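Side-chain contacts in putative exported protein (Bacteroides fragilis NCTC 9343, PDB 3IEE), which is of unknown function but folds as an all-helical protein, probably exported and perhaps lipid-attached: residues A205-Q210 and T239-V244; K169-S174 and K228-F233; V41-V46 and I185-A190; K94-G99 and K144-D149. One frame throughout, in Å; residues are numbered along the deposited sequence.

Interaction 1 (A205-Q210 and T239-V244); sequences AELTKQ and TFIKQV
Leu207 lays its CD2 methyl into the angle between two residues of the facing helix, 3.7 Å from Ile241 CG1 and 3.8 Å from Phe240 CD1. CG stands anti to the backbone N (chi1 -174°), and this torsion carries CD2 across to both residues. The same methyl meets the Phe240 ring obliquely, and the leucine and phenylalanine side chains cross at about a right angle. One face of that ring is covered from within its own helix by Val244 CG2, offset toward the rim. Ile241 fills the rest of the interface: CG1 lies against Leu207, while CD1 and CG2 both come to 3.8 Å from Thr208 OG1. The threonine hydroxyl is turned back to the carbonyl oxygen of Val204 in its own helix, which satisfies it and leaves the isoleucine a purely van der Waals neighbour. No hydrogen bond crosses this contact. Met182 of helix 169-189 touches both Leu207 and Phe240, and thus brings a third helix to the same apolar seam. The axes of the two segments approach to 10.5 Å at 159°; helices 197-215 and 224-247 pack here as an antiparallel pair, joined by a short connection, within an up-and-down helical bundle.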
# COMPACT_ATOMS: atom_id res chain seq x y z
N ALA A 205 -12.41 10.28 -0.30
CA ALA A 205 -12.63 11.71 -0.43
C ALA A 205 -11.39 12.40 -1.01
O ALA A 205 -11.50 13.32 -1.81
CB ALA A 205 -13.02 12.33 0.97
N GLU A 206 -10.19 11.93 -0.66
CA GLU A 206 -8.94 12.47 -1.27
C GLU A 206 -8.92 12.15 -2.75
O GLU A 206 -8.58 13.01 -3.58
CB GLU A 206 -7.70 11.87 -0.64
CG GLU A 206 -7.44 12.32 0.78
CD GLU A 206 -6.24 11.60 1.41
OE1 GLU A 206 -5.43 10.95 0.68
OE2 GLU A 206 -6.15 11.69 2.67
N LEU A 207 -9.23 10.90 -3.06
CA LEU A 207 -9.26 10.47 -4.46
C LEU A 207 -10.24 11.33 -5.26
O LEU A 207 -9.97 11.73 -6.40
CB LEU A 207 -9.56 8.98 -4.56
CG LEU A 207 -9.46 8.38 -5.98
CD1 LEU A 207 -8.15 8.67 -6.71
CD2 LEU A 207 -9.75 6.89 -5.89
N THR A 208 -11.40 11.57 -4.67
CA THR A 208 -12.41 12.42 -5.32
C THR A 208 -11.89 13.85 -5.60
O THR A 208 -12.07 14.36 -6.68
CB THR A 208 -13.69 12.43 -4.50
OG1 THR A 208 -14.23 11.09 -4.43
CG2 THR A 208 -14.72 13.39 -5.13
N LYS A 209 -11.22 14.47 -4.60
CA LYS A 209 -10.59 15.76 -4.80
C LYS A 209 -9.55 15.71 -5.92
O LYS A 209 -9.48 16.64 -6.74
CB LYS A 209 -9.91 16.25 -3.52
CG LYS A 209 -10.88 16.68 -2.46
CD LYS A 209 -10.14 16.95 -1.11
CE LYS A 209 -10.91 16.38 0.15
NZ LYS A 209 -10.09 15.43 1.07
N GLN A 210 -8.74 14.64 -5.96
CA GLN A 210 -7.76 14.49 -7.04
C GLN A 210 -8.47 14.41 -8.40
O GLN A 210 -8.05 15.00 -9.42
CB GLN A 210 -6.86 13.25 -6.78
CG GLN A 210 -5.98 13.47 -5.55
CD GLN A 210 -5.43 12.24 -4.93
OE1 GLN A 210 -5.51 11.14 -5.47
NE2 GLN A 210 -4.90 12.43 -3.72
N THR A 239 -15.29 5.10 -11.80
CA THR A 239 -15.88 3.77 -11.56
C THR A 239 -15.37 3.14 -10.27
O THR A 239 -16.13 2.53 -9.49
CB THR A 239 -15.56 2.86 -12.76
OG1 THR A 239 -16.21 3.44 -13.90
CG2 THR A 239 -16.00 1.40 -12.57
N PHE A 240 -14.08 3.28 -10.05
CA PHE A 240 -13.44 2.75 -8.84
C PHE A 240 -14.01 3.41 -7.57
O PHE A 240 -14.36 2.73 -6.60
CB PHE A 240 -11.94 2.96 -8.94
CG PHE A 240 -11.19 2.48 -7.74
CD1 PHE A 240 -10.90 3.33 -6.66
CD2 PHE A 240 -10.70 1.21 -7.71
CE1 PHE A 240 -10.14 2.87 -5.54
CE2 PHE A 240 -9.97 0.75 -6.63
CZ PHE A 240 -9.68 1.57 -5.57
N ILE A 241 -14.11 4.73 -7.59
CA ILE A 241 -14.67 5.46 -6.46
C ILE A 241 -16.07 4.96 -6.13
O ILE A 241 -16.41 4.70 -4.97
CB ILE A 241 -14.70 6.97 -6.73
CG1 ILE A 241 -13.28 7.58 -6.79
CG2 ILE A 241 -15.63 7.74 -5.69
CD1 ILE A 241 -13.30 8.97 -7.39
N LYS A 242 -16.88 4.79 -7.16
CA LYS A 242 -18.26 4.34 -6.98
C LYS A 242 -18.31 2.89 -6.42
O LYS A 242 -19.15 2.58 -5.56
CB LYS A 242 -19.06 4.51 -8.27
CG LYS A 242 -19.32 5.99 -8.58
CD LYS A 242 -20.27 6.32 -9.77
CE LYS A 242 -19.65 6.09 -11.14
NZ LYS A 242 -20.38 6.80 -12.27
N GLN A 243 -17.43 2.04 -6.90
CA GLN A 243 -17.34 0.65 -6.40
C GLN A 243 -16.92 0.64 -4.92
O GLN A 243 -17.45 -0.13 -4.14
CB GLN A 243 -16.35 -0.16 -7.23
CG GLN A 243 -16.83 -0.54 -8.64
CD GLN A 243 -15.89 -1.61 -9.27
OE1 GLN A 243 -14.76 -1.85 -8.80
NE2 GLN A 243 -16.38 -2.27 -10.30
N VAL A 244 -15.97 1.49 -4.54
CA VAL A 244 -15.49 1.49 -3.16
C VAL A 244 -16.65 1.95 -2.28
O VAL A 244 -16.89 1.35 -1.24
CB VAL A 244 -14.27 2.37 -2.91
CG1 VAL A 244 -13.94 2.45 -1.35
CG2 VAL A 244 -13.05 1.89 -3.72

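Interaction 2 (K169-S174 and K228-F233); sequences KAQIMS and KSYQAF
A chi1 of -177° swings the phenol of Tyr230 across to helix 169-189, while a bend in Gln171 at chi2 (74°) leads the amide away and leaves the aliphatic part of that chain against the ring. Gln171 CG sits over one face, 3.9 Å from the ring centroid and not far off the normal, in a CH-pi contact displaced somewhat toward the rim. The amide plane stands steeply to the ring, 78° from it, so the glutamine does not stack on the tyrosine. At the far end of the phenol the chemistry turns polar. Tyr230 OH donates a hydrogen bond of 2.7 Å to Ser174 OG, which lies at the ring edge, near its plane. Ser174 OG in turn donates to Gln171 O, at a distance of 2.5 Å that is unusually short and therefore doubtful in its exact value. Tyrosine, serine and backbone carbonyl thus form a chain of two hydrogen bonds in which the serine hydroxyl both accepts and donates. The carbonyl oxygen also touches the ring directly, with Gln171 O 3.6 Å from Tyr230 CE1. Val175 and Leu217 also touch Tyr230, and Val220 touches Gln171. The contact packs the start of helix 169-189 against helix 224-247 in a helical bundle, with the tyrosine-serine bond as a polar feature of this particular site.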
# COMPACT_ATOMS: atom_id res chain seq x y z
N LYS A 169 2.89 17.17 -18.30
CA LYS A 169 3.29 17.04 -16.90
C LYS A 169 2.10 16.93 -15.96
O LYS A 169 2.06 16.04 -15.14
CB LYS A 169 4.18 18.22 -16.53
CG LYS A 169 4.48 18.40 -15.04
CD LYS A 169 5.48 19.51 -14.83
CE LYS A 169 4.87 20.88 -14.81
NZ LYS A 169 5.84 21.84 -15.49
N ALA A 170 1.14 17.86 -16.04
CA ALA A 170 -0.02 17.81 -15.11
C ALA A 170 -0.79 16.49 -15.20
O ALA A 170 -1.17 15.88 -14.16
CB ALA A 170 -1.00 19.00 -15.32
N GLN A 171 -1.02 16.04 -16.42
CA GLN A 171 -1.77 14.80 -16.65
C GLN A 171 -0.97 13.60 -16.10
O GLN A 171 -1.49 12.75 -15.35
CB GLN A 171 -2.10 14.62 -18.15
CG GLN A 171 -3.08 15.68 -18.71
CD GLN A 171 -2.52 17.05 -18.93
OE1 GLN A 171 -1.30 17.25 -18.89
NE2 GLN A 171 -3.40 18.04 -19.23
N ILE A 172 0.31 13.53 -16.44
CA ILE A 172 1.20 12.46 -15.95
C ILE A 172 1.20 12.40 -14.41
O ILE A 172 1.04 11.33 -13.78
CB ILE A 172 2.64 12.62 -16.53
CG1 ILE A 172 2.64 12.47 -18.06
CG2 ILE A 172 3.59 11.56 -15.91
CD1 ILE A 172 3.93 13.03 -18.74
N MSE A 173 1.37 13.56 -13.77
CA MSE A 173 1.39 13.65 -12.33
C MSE A 173 0.07 13.24 -11.68
O MSE A 173 0.07 12.49 -10.66
CB MSE A 173 1.87 15.05 -11.90
CG MSE A 173 3.37 15.26 -12.25
SE MSE A 173 3.99 17.02 -11.68
CE MSE A 173 3.90 16.72 -9.76
N SER A 174 -1.06 13.62 -12.31
CA SER A 174 -2.37 13.21 -11.84
C SER A 174 -2.53 11.69 -11.88
O SER A 174 -3.07 11.13 -10.94
CB SER A 174 -3.52 13.82 -12.66
OG SER A 174 -3.54 13.30 -13.98
N LYS A 228 -6.93 10.62 -25.14
CA LYS A 228 -7.92 9.58 -25.07
C LYS A 228 -7.61 8.62 -23.92
O LYS A 228 -8.53 8.27 -23.16
CB LYS A 228 -8.01 8.85 -26.43
CG LYS A 228 -8.75 9.60 -27.52
CD LYS A 228 -8.98 8.69 -28.75
CE LYS A 228 -8.94 9.45 -30.10
NZ LYS A 228 -9.88 8.89 -31.15
N SER A 229 -6.34 8.21 -23.84
CA SER A 229 -5.85 7.35 -22.78
C SER A 229 -6.18 7.96 -21.40
O SER A 229 -6.78 7.29 -20.54
CB SER A 229 -4.34 7.16 -22.91
OG SER A 229 -3.88 6.19 -21.99
N TYR A 230 -5.81 9.23 -21.24
CA TYR A 230 -5.98 9.97 -19.98
C TYR A 230 -7.46 10.02 -19.57
O TYR A 230 -7.82 9.65 -18.45
CB TYR A 230 -5.40 11.36 -20.11
CG TYR A 230 -5.47 12.13 -18.81
CD1 TYR A 230 -4.80 11.68 -17.65
CD2 TYR A 230 -6.20 13.29 -18.74
CE1 TYR A 230 -4.91 12.36 -16.49
CE2 TYR A 230 -6.30 14.00 -17.56
CZ TYR A 230 -5.65 13.57 -16.46
OH TYR A 230 -5.73 14.25 -15.31
N GLN A 231 -8.33 10.38 -20.49
CA GLN A 231 -9.76 10.47 -20.15
C GLN A 231 -10.37 9.07 -19.85
O GLN A 231 -11.22 8.96 -19.00
CB GLN A 231 -10.53 11.25 -21.20
CG GLN A 231 -10.04 12.67 -21.35
CD GLN A 231 -11.01 13.52 -22.13
OE1 GLN A 231 -11.80 12.99 -22.95
NE2 GLN A 231 -10.96 14.84 -21.90
N ALA A 232 -9.89 8.00 -20.51
CA ALA A 232 -10.28 6.63 -20.14
C ALA A 232 -9.87 6.29 -18.70
O ALA A 232 -10.66 5.73 -17.93
CB ALA A 232 -9.66 5.60 -21.13
N PHE A 233 -8.66 6.72 -18.33
CA PHE A 233 -8.17 6.53 -16.95
C PHE A 233 -9.10 7.25 -15.98
O PHE A 233 -9.56 6.66 -14.99
CB PHE A 233 -6.74 7.05 -16.80
CG PHE A 233 -6.23 7.06 -15.39
CD1 PHE A 233 -5.84 5.87 -14.77
CD2 PHE A 233 -6.13 8.26 -14.67
CE1 PHE A 233 -5.39 5.87 -13.46
CE2 PHE A 233 -5.67 8.25 -13.41
CZ PHE A 233 -5.28 7.06 -12.80

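Interaction 3 (V41-V46 and I185-A190); sequences VKEKDV and ILNLYA
Glu43 meets Asn187 and Ala190 from the first turn of helix 43-56, just after the break that follows helix 17-40. Val41 is the residue where the chain leaves that earlier helix, and its carbonyl oxygen accepts a hydrogen bond from Lys144 NZ. Lys42 follows at the N-cap position, and its carbonyl oxygen takes the amide of Val46, 3.0 Å from N to O. At Glu43 the side chain does two jobs. Its CB packs 3.5 Å from Ala190 CB, and a bend at chi2 (73°) folds the carboxylate back over the Asn187 amide. The two planes lie only 9° apart and stacked, with OE2 3.7 Å from Asn187 CG. No direct hydrogen bond joins them; instead a water donates to Asn187 OD1 at 2.7 Å and, weakly, to Glu43 OE1. The firmer partners lie outside: Lys144 makes a salt bridge to Glu43 OE2, and Gln183 bonds Asn187 OD1. Asn187 O is buried here with no partner in the model. Lys44 turns away to a salt bridge with Asp259. Thus the start of helix 43-56 rests against Ala190 and the C-terminal part of helix 169-189, with helix 123-162 supplying Lys144 and helix 255-268 touching Ala190 through Tyr258.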
# COMPACT_ATOMS: atom_id res chain seq x y z
N VAL A 41 4.70 -6.55 3.28
CA VAL A 41 3.31 -6.65 3.74
C VAL A 41 2.43 -7.08 2.57
O VAL A 41 1.88 -6.25 1.85
CB VAL A 41 2.79 -5.33 4.35
CG1 VAL A 41 1.42 -5.59 5.03
CG2 VAL A 41 3.80 -4.73 5.29
N LYS A 42 2.37 -8.38 2.36
CA LYS A 42 1.47 -8.97 1.37
C LYS A 42 0.13 -9.17 2.08
O LYS A 42 -0.05 -10.16 2.77
CB LYS A 42 2.00 -10.32 0.84
CG LYS A 42 3.30 -10.30 0.03
CD LYS A 42 3.82 -11.74 -0.26
CE LYS A 42 5.24 -11.76 -0.87
NZ LYS A 42 5.87 -13.13 -0.79
N GLU A 43 -0.81 -8.23 1.91
CA GLU A 43 -1.96 -8.20 2.82
C GLU A 43 -2.79 -9.50 2.77
O GLU A 43 -3.27 -9.96 3.79
CB GLU A 43 -2.88 -7.03 2.50
CG GLU A 43 -2.27 -5.61 2.70
CD GLU A 43 -1.22 -5.19 1.65
OE1 GLU A 43 -1.07 -5.80 0.53
OE2 GLU A 43 -0.58 -4.18 1.97
N LYS A 44 -3.00 -10.06 1.58
CA LYS A 44 -3.75 -11.32 1.52
C LYS A 44 -3.03 -12.52 2.21
O LYS A 44 -3.71 -13.39 2.79
CB LYS A 44 -4.18 -11.63 0.07
CG LYS A 44 -5.52 -10.92 -0.28
CD LYS A 44 -5.89 -11.07 -1.77
CE LYS A 44 -6.85 -12.18 -2.06
NZ LYS A 44 -7.18 -12.15 -3.52
N ASP A 45 -1.69 -12.55 2.14
CA ASP A 45 -0.88 -13.56 2.83
C ASP A 45 -0.99 -13.39 4.34
O ASP A 45 -1.17 -14.37 5.08
CB ASP A 45 0.58 -13.54 2.41
CG ASP A 45 0.81 -14.06 0.98
OD1 ASP A 45 -0.18 -14.41 0.32
OD2 ASP A 45 1.98 -14.11 0.53
N VAL A 46 -0.91 -12.14 4.80
CA VAL A 46 -1.08 -11.89 6.21
C VAL A 46 -2.48 -12.31 6.70
O VAL A 46 -2.60 -12.96 7.74
CB VAL A 46 -0.78 -10.41 6.55
CG1 VAL A 46 -1.07 -10.12 8.05
CG2 VAL A 46 0.69 -10.05 6.17
N ILE A 185 -6.00 2.79 -0.89
CA ILE A 185 -7.35 2.36 -0.55
C ILE A 185 -7.44 0.83 -0.57
O ILE A 185 -8.03 0.19 0.35
CB ILE A 185 -8.40 2.97 -1.53
CG1 ILE A 185 -8.52 4.50 -1.28
CG2 ILE A 185 -9.74 2.17 -1.45
CD1 ILE A 185 -9.21 5.33 -2.38
N LEU A 186 -6.86 0.21 -1.60
CA LEU A 186 -6.80 -1.28 -1.67
C LEU A 186 -6.12 -1.89 -0.42
O LEU A 186 -6.64 -2.85 0.19
CB LEU A 186 -6.08 -1.74 -2.93
CG LEU A 186 -6.81 -1.47 -4.26
CD1 LEU A 186 -5.89 -1.80 -5.41
CD2 LEU A 186 -8.13 -2.21 -4.33
N ASN A 187 -4.99 -1.33 -0.06
CA ASN A 187 -4.23 -1.81 1.12
C ASN A 187 -5.00 -1.69 2.43
O ASN A 187 -4.87 -2.55 3.33
CB ASN A 187 -2.84 -1.11 1.24
CG ASN A 187 -1.93 -1.37 0.04
OD1 ASN A 187 -2.15 -2.28 -0.76
ND2 ASN A 187 -0.92 -0.52 -0.11
N LEU A 188 -5.80 -0.62 2.59
CA LEU A 188 -6.70 -0.50 3.76
C LEU A 188 -7.83 -1.50 3.68
O LEU A 188 -8.16 -2.15 4.68
CB LEU A 188 -7.30 0.92 3.91
CG LEU A 188 -6.42 2.11 4.29
CD1 LEU A 188 -7.09 3.44 3.83
CD2 LEU A 188 -6.05 2.15 5.78
N TYR A 189 -8.44 -1.60 2.50
CA TYR A 189 -9.59 -2.50 2.32
C TYR A 189 -9.19 -3.96 2.67
O TYR A 189 -9.98 -4.72 3.18
CB TYR A 189 -10.22 -2.39 0.92
CG TYR A 189 -11.42 -3.30 0.85
CD1 TYR A 189 -12.60 -3.00 1.55
CD2 TYR A 189 -11.35 -4.53 0.22
CE1 TYR A 189 -13.68 -3.90 1.55
CE2 TYR A 189 -12.40 -5.41 0.25
CZ TYR A 189 -13.56 -5.11 0.90
OH TYR A 189 -14.63 -6.00 0.93
N ALA A 190 -7.96 -4.33 2.34
CA ALA A 190 -7.45 -5.67 2.63
C ALA A 190 -7.30 -6.05 4.11
O ALA A 190 -6.96 -7.21 4.41
CB ALA A 190 -6.10 -5.89 1.91
O HOH W 1 -3.37 -4.70 -0.85

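Interaction 4 (K94-G99 and K144-D149); sequences KQNYTG and KQNIFD. With EDO (1,2-ethanediol), chain G; EDO (1,2-ethanediol), chain E.
Asn96, Tyr97, Asn146 and Ile147 join helices 87-119 and 123-162, an antiparallel helical hairpin linked by a short turn, whose segment axes come within 9.3 Å at an angle of 161°. The apolar part centres on Ile147. Its chi1 of -70° sets CG1 opposite the carbonyl carbon and carries CD1 onto the Tyr97 ring. This methyl lies over the middle of the ring, 3.6 Å from the centroid and almost exactly on the normal, a CH-pi contact in which all six ring carbons are at similar distances from the methyl. The other branch, CG2, reaches along to Tyr97 OH, and CG1 packs 3.6 Å from Asn96 CB, so each carbon of the isoleucine beyond CB has a partner on the facing helix. The phenol oxygen is hydrogen-bonded to Ser33 of helix 17-40, whose residues Tyr29 and Leu37 also touch Tyr97; a third helix thereby covers this part of the hairpin.

The polar part lies beside it. Asn146 ND2 donates to Asn96 OD1 over 2.9 Å, with an angle of 162° at the hydrogen. The acceptor is in the plane of the Asn146 amide, but the donor is somewhat tilted from the carbonyl plane of Asn96, and the two amides stand nearly perpendicular to each other. Asn96 ND2 is occupied by Asn92 O in its own helix, which helps fix the amide's rotation and presents OD1 to the neighbouring helix. A second acceptor, O1 of a 1,2-ethanediol probably from the crystallisation liquor, lies 3.1 Å from Asn146 ND2.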
# COMPACT_ATOMS: atom_id res chain seq x y z
N LYS A 94 14.01 5.48 8.14
CA LYS A 94 14.71 4.44 8.83
C LYS A 94 13.90 3.86 10.01
O LYS A 94 13.83 2.66 10.18
CB LYS A 94 16.10 4.91 9.30
CG LYS A 94 17.05 5.14 8.14
CD LYS A 94 18.49 5.50 8.60
CE LYS A 94 18.54 6.90 9.19
NZ LYS A 94 19.92 7.27 9.75
N GLN A 95 13.27 4.75 10.79
CA GLN A 95 12.49 4.35 11.96
C GLN A 95 11.29 3.49 11.57
O GLN A 95 11.02 2.47 12.20
CB GLN A 95 12.02 5.63 12.60
CG GLN A 95 11.33 5.59 13.90
CD GLN A 95 11.02 7.04 14.29
OE1 GLN A 95 11.93 7.82 14.60
NE2 GLN A 95 9.74 7.43 14.17
N ASN A 96 10.57 3.91 10.53
CA ASN A 96 9.39 3.17 10.08
C ASN A 96 9.81 1.81 9.47
O ASN A 96 9.17 0.78 9.75
CB ASN A 96 8.56 4.03 9.10
CG ASN A 96 7.60 5.00 9.81
OD1 ASN A 96 6.53 4.61 10.33
ND2 ASN A 96 7.99 6.24 9.86
N TYR A 97 10.84 1.78 8.64
CA TYR A 97 11.32 0.50 8.10
C TYR A 97 11.80 -0.43 9.21
O TYR A 97 11.50 -1.64 9.21
CB TYR A 97 12.41 0.73 7.07
CG TYR A 97 11.88 0.91 5.67
CD1 TYR A 97 11.22 -0.13 5.02
CD2 TYR A 97 11.97 2.15 5.02
CE1 TYR A 97 10.71 -0.01 3.76
CE2 TYR A 97 11.47 2.29 3.74
CZ TYR A 97 10.83 1.21 3.10
OH TYR A 97 10.35 1.36 1.82
N THR A 98 12.54 0.13 10.15
CA THR A 98 13.08 -0.67 11.26
C THR A 98 11.92 -1.29 12.05
O THR A 98 11.93 -2.51 12.35
CB THR A 98 14.04 0.14 12.14
OG1 THR A 98 15.17 0.53 11.35
CG2 THR A 98 14.53 -0.71 13.35
N GLY A 99 10.92 -0.46 12.36
CA GLY A 99 9.72 -0.90 13.05
C GLY A 99 8.93 -1.94 12.30
O GLY A 99 8.41 -2.91 12.88
N LYS A 144 3.93 0.72 6.80
CA LYS A 144 3.98 0.75 5.34
C LYS A 144 3.31 2.04 4.80
O LYS A 144 3.87 2.78 3.98
CB LYS A 144 3.26 -0.48 4.82
CG LYS A 144 3.02 -0.51 3.31
CD LYS A 144 2.60 -1.88 2.84
CE LYS A 144 2.16 -1.95 1.36
NZ LYS A 144 1.78 -3.34 0.93
N GLN A 145 2.09 2.32 5.26
CA GLN A 145 1.43 3.51 4.80
C GLN A 145 2.20 4.78 5.23
O GLN A 145 2.27 5.77 4.46
CB GLN A 145 -0.04 3.59 5.26
CG GLN A 145 -0.79 4.80 4.64
CD GLN A 145 -0.80 4.78 3.11
OE1 GLN A 145 -1.19 3.80 2.48
NE2 GLN A 145 -0.33 5.88 2.50
N ASN A 146 2.74 4.76 6.47
CA ASN A 146 3.56 5.88 6.96
C ASN A 146 4.70 6.22 5.98
O ASN A 146 4.99 7.39 5.73
CB ASN A 146 4.20 5.57 8.31
CG ASN A 146 3.24 5.64 9.48
OD1 ASN A 146 2.08 6.05 9.35
ND2 ASN A 146 3.75 5.24 10.66
N ILE A 147 5.37 5.19 5.49
CA ILE A 147 6.49 5.39 4.55
C ILE A 147 6.01 6.10 3.27
O ILE A 147 6.60 7.12 2.87
CB ILE A 147 7.18 4.06 4.30
CG1 ILE A 147 7.93 3.60 5.56
CG2 ILE A 147 8.17 4.14 3.09
CD1 ILE A 147 8.16 2.18 5.64
N PHE A 148 4.90 5.63 2.68
CA PHE A 148 4.32 6.30 1.51
C PHE A 148 3.98 7.74 1.81
O PHE A 148 4.24 8.66 1.01
CB PHE A 148 3.13 5.50 0.95
CG PHE A 148 3.51 4.21 0.35
CD1 PHE A 148 4.50 4.14 -0.64
CD2 PHE A 148 2.92 3.01 0.75
CE1 PHE A 148 4.86 2.90 -1.22
CE2 PHE A 148 3.24 1.79 0.15
CZ PHE A 148 4.24 1.73 -0.83
N ASP A 149 3.38 7.95 2.97
CA ASP A 149 2.97 9.31 3.37
C ASP A 149 4.17 10.27 3.51
O ASP A 149 4.09 11.40 3.10
CB ASP A 149 2.23 9.32 4.70
CG ASP A 149 0.82 8.67 4.65
OD1 ASP A 149 0.25 8.43 3.57
OD2 ASP A 149 0.32 8.37 5.77
C1 EDO G . 20.30 9.44 7.71
O1 EDO G . 21.16 8.32 7.73
C2 EDO G . 20.76 10.58 8.58
O2 EDO G . 19.60 11.29 9.09
C1 EDO E . 1.97 3.96 13.06
O1 EDO E . 2.22 5.34 13.37
C2 EDO E . 3.00 3.02 13.69
O2 EDO E . 2.44 1.70 13.84

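Overall arrangement
Interactions 1, 2 and 4 are buried, whereas interaction 3 is only partly so, though it lies nearest the centre of the chain. Interactions 1 and 2 share helix 224-247, with centres about 16 Å apart; the first is van der Waals packing with no hydrogen bond across it, and the second adds a chain of two hydrogen bonds. Interactions 2 and 3 both use helix 169-189, toward its two ends. Interaction 4 holds a hairpin of the N-terminal family region, and interaction 3 alone joins that region to the C-terminal one. Lys144 ties interactions 3 and 4 together, while Ile185 and Leu186 pack against interaction 1, linking the polar junction to the apolar seam.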